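PDB 4RNA: papain-like protease from Human betacoronavirus 2c EMC/2012, which probably cleaves viral polyproteins as a cysteine protease of the coronavirus papain-like family, and carries a zinc-binding site. Local coordinates for residues S30-V35 and L56-N61. Residues are numbered along the deposited sequence; the frame is centred on the assembly and turned at random.
Sequences SQLGCV and LYLADN
One face of the Asp60 carboxylate is covered by Cys34: its N-H comes in 36° out of the carboxylate plane to OD1, with N to OD1 2.9 Å and a nearly straight bond, and its CB lies over the same face, 3.4 Å from OD2. The contact belongs to the beta-grasp, ubiquitin-like N-terminal domain, where the chain leaving helix 28-31 enters strand 35-37 and pairs antiparallel with strand 55-58. Just beyond that strand, Ala59 N donates to Cys34 O at 2.7 Å, so the Cys34 backbone is gripped through both its N-H and its carbonyl. Val35 and Leu58 form a non-hydrogen-bonded pair, with Val35 CA approaching Tyr57 O at 3.4 Å. On the sheet face carrying Val35 and Leu58, a chi1 of -177° swings Leu58 CG away from its own N and carries CD1 across to Val35 CG1 (3.7 Å), where it also touches Leu32 and the Gly33 CA. Val10 of the adjacent strand 5-11 and Arg18 of strand 18-23 also pack on Leu32 and Leu58. Cys34 SG instead meets Ala59 CB at 3.9 Å, beside helix 81-92; Thr251 of the second subunit also packs on Cys34. A water donates to Asn61 O at 2.7 Å and weakly to Leu32 O.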
ATOM      1  N   SER A  30       0.550 -27.616  -9.835  1.00 31.32           N
ATOM      2  CA  SER A  30       1.608 -28.193 -10.688  1.00 35.29           C
ATOM      3  C   SER A  30       1.321 -28.031 -12.162  1.00 34.55           C
ATOM      4  O   SER A  30       2.246 -27.823 -12.955  1.00 37.83           O
ATOM      5  CB  SER A  30       1.812 -29.684 -10.430  1.00 41.85           C
ATOM      6  OG  SER A  30       1.699 -29.927  -9.046  1.00 55.91           O
ATOM      7  N   GLN A  31       0.044 -28.110 -12.538  1.00 35.27           N
ATOM      8  CA  GLN A  31      -0.300 -28.022 -13.972  1.00 37.40           C
ATOM      9  C   GLN A  31      -0.410 -26.611 -14.510  1.00 38.46           C
ATOM     10  O   GLN A  31      -0.137 -26.335 -15.737  1.00 33.77           O
ATOM     11  CB  GLN A  31      -1.626 -28.777 -14.177  1.00 37.71           C
ATOM     12  CG  GLN A  31      -1.477 -30.292 -13.880  1.00 39.32           C
ATOM     13  CD  GLN A  31      -2.631 -31.087 -14.453  1.00 37.39           C
ATOM     14  OE1 GLN A  31      -2.779 -31.196 -15.698  1.00 36.54           O
ATOM     15  NE2 GLN A  31      -3.491 -31.551 -13.593  1.00 35.12           N
ATOM     16  N   LEU A  32      -0.834 -25.709 -13.627  1.00 32.57           N
ATOM     17  CA  LEU A  32      -1.327 -24.378 -14.103  1.00 36.40           C
ATOM     18  C   LEU A  32      -0.867 -23.232 -13.196  1.00 32.66           C
ATOM     19  O   LEU A  32      -0.203 -22.311 -13.620  1.00 33.77           O
ATOM     20  CB  LEU A  32      -2.848 -24.456 -14.189  1.00 37.83           C
ATOM     21  CG  LEU A  32      -3.738 -23.376 -14.736  1.00 37.47           C
ATOM     22  CD1 LEU A  32      -3.295 -23.000 -16.170  1.00 34.73           C
ATOM     23  CD2 LEU A  32      -5.220 -23.871 -14.626  1.00 31.78           C
ATOM     24  N   GLY A  33      -1.207 -23.282 -11.920  1.00 27.77           N
ATOM     25  CA  GLY A  33      -0.763 -22.197 -11.030  1.00 28.35           C
ATOM     26  C   GLY A  33      -1.790 -22.080  -9.937  1.00 32.72           C
ATOM     27  O   GLY A  33      -2.570 -23.035  -9.767  1.00 31.55           O
ATOM     28  N   CYS A  34      -1.800 -20.941  -9.240  1.00 31.50           N
ATOM     29  CA  CYS A  34      -2.729 -20.667  -8.147  1.00 30.68           C
ATOM     30  C   CYS A  34      -4.083 -20.334  -8.779  1.00 34.51           C
ATOM     31  O   CYS A  34      -4.188 -19.389  -9.571  1.00 28.76           O
ATOM     32  CB  CYS A  34      -2.262 -19.468  -7.326  1.00 34.59           C
ATOM     33  SG  CYS A  34      -3.463 -19.116  -6.002  1.00 38.57           S
ATOM     34  N   VAL A  35      -5.104 -21.102  -8.421  1.00 32.16           N
ATOM     35  CA  VAL A  35      -6.410 -20.943  -9.106  1.00 36.29           C
ATOM     36  C   VAL A  35      -7.540 -20.916  -8.099  1.00 33.81           C
ATOM     37  O   VAL A  35      -7.558 -21.682  -7.103  1.00 33.28           O
ATOM     38  CB  VAL A  35      -6.701 -22.090 -10.138  1.00 38.78           C
ATOM     39  CG1 VAL A  35      -5.909 -21.926 -11.425  1.00 35.28           C
ATOM     40  CG2 VAL A  35      -6.428 -23.432  -9.500  1.00 33.97           C
ATOM     41  N   LEU A  56     -12.065 -21.038 -14.523  1.00 35.56           N
ATOM     42  CA  LEU A  56     -11.180 -20.892 -13.359  1.00 36.21           C
ATOM     43  C   LEU A  56     -10.543 -19.535 -13.320  1.00 34.01           C
ATOM     44  O   LEU A  56     -10.143 -18.975 -14.373  1.00 31.35           O
ATOM     45  CB  LEU A  56     -10.074 -21.959 -13.340  1.00 36.71           C
ATOM     46  CG  LEU A  56     -10.490 -23.412 -13.176  1.00 40.16           C
ATOM     47  CD1 LEU A  56      -9.191 -24.229 -13.277  1.00 36.94           C
ATOM     48  CD2 LEU A  56     -11.239 -23.661 -11.834  1.00 44.02           C
ATOM     49  N   TYR A  57     -10.417 -19.013 -12.096  1.00 31.66           N
ATOM     50  CA  TYR A  57      -9.767 -17.708 -11.910  1.00 31.75           C
ATOM     51  C   TYR A  57      -8.301 -17.884 -11.604  1.00 34.26           C
ATOM     52  O   TYR A  57      -7.954 -18.373 -10.603  1.00 25.84           O
ATOM     53  CB  TYR A  57     -10.485 -16.905 -10.816  1.00 33.32           C
ATOM     54  CG  TYR A  57     -11.537 -16.123 -11.460  1.00 37.48           C
ATOM     55  CD1 TYR A  57     -12.796 -16.673 -11.679  1.00 37.16           C
ATOM     56  CD2 TYR A  57     -11.250 -14.838 -11.951  1.00 41.04           C
ATOM     57  CE1 TYR A  57     -13.770 -15.942 -12.359  1.00 44.72           C
ATOM     58  CE2 TYR A  57     -12.225 -14.088 -12.588  1.00 43.22           C
ATOM     59  CZ  TYR A  57     -13.456 -14.660 -12.816  1.00 43.01           C
ATOM     60  OH  TYR A  57     -14.385 -13.879 -13.459  1.00 63.25           O
ATOM     61  N   LEU A  58      -7.410 -17.533 -12.510  1.00 26.02           N
ATOM     62  CA  LEU A  58      -5.962 -17.771 -12.274  1.00 26.27           C
ATOM     63  C   LEU A  58      -5.342 -16.582 -11.490  1.00 27.45           C
ATOM     64  O   LEU A  58      -5.665 -15.413 -11.767  1.00 27.98           O
ATOM     65  CB  LEU A  58      -5.215 -17.932 -13.616  1.00 27.10           C
ATOM     66  CG  LEU A  58      -3.701 -18.262 -13.539  1.00 29.66           C
ATOM     67  CD1 LEU A  58      -3.351 -19.628 -12.847  1.00 26.64           C
ATOM     68  CD2 LEU A  58      -3.193 -18.285 -14.968  1.00 29.22           C
ATOM     69  N   ALA A  59      -4.487 -16.849 -10.492  1.00 29.27           N
ATOM     70  CA  ALA A  59      -3.911 -15.747  -9.645  1.00 28.62           C
ATOM     71  C   ALA A  59      -2.401 -15.545  -9.952  1.00 31.75           C
ATOM     72  O   ALA A  59      -1.841 -14.540  -9.557  1.00 33.70           O
ATOM     73  CB  ALA A  59      -4.141 -15.973  -8.141  1.00 31.29           C
ATOM     74  N   ASP A  60      -1.730 -16.483 -10.646  1.00 30.25           N
ATOM     75  CA  ASP A  60      -0.259 -16.328 -10.904  1.00 31.33           C
ATOM     76  C   ASP A  60       0.104 -17.240 -12.002  1.00 32.43           C
ATOM     77  O   ASP A  60      -0.747 -17.959 -12.487  1.00 32.52           O
ATOM     78  CB  ASP A  60       0.662 -16.494  -9.641  1.00 32.66           C
ATOM     79  CG  ASP A  60       0.552 -17.912  -8.973  1.00 33.32           C
ATOM     80  OD1 ASP A  60       0.212 -18.912  -9.683  1.00 31.67           O
ATOM     81  OD2 ASP A  60       0.831 -18.020  -7.731  1.00 45.49           O
ATOM     82  N   ASN A  61       1.326 -17.108 -12.522  1.00 37.08           N
ATOM     83  CA  ASN A  61       1.676 -17.782 -13.761  1.00 34.94           C
ATOM     84  C   ASN A  61       0.982 -17.387 -15.031  1.00 38.19           C
ATOM     85  O   ASN A  61       0.696 -18.282 -15.812  1.00 33.12           O
ATOM     86  CB  ASN A  61       1.420 -19.270 -13.652  1.00 36.57           C
ATOM     87  CG  ASN A  61       2.524 -19.915 -13.027  1.00 40.11           C
ATOM     88  OD1 ASN A  61       2.349 -20.503 -11.958  1.00 48.50           O
ATOM     89  ND2 ASN A  61       3.721 -19.701 -13.581  1.00 46.37           N
TER
HETATM   90  O   HOH W   1      -0.654 -20.585 -16.434  1.00 33.54           O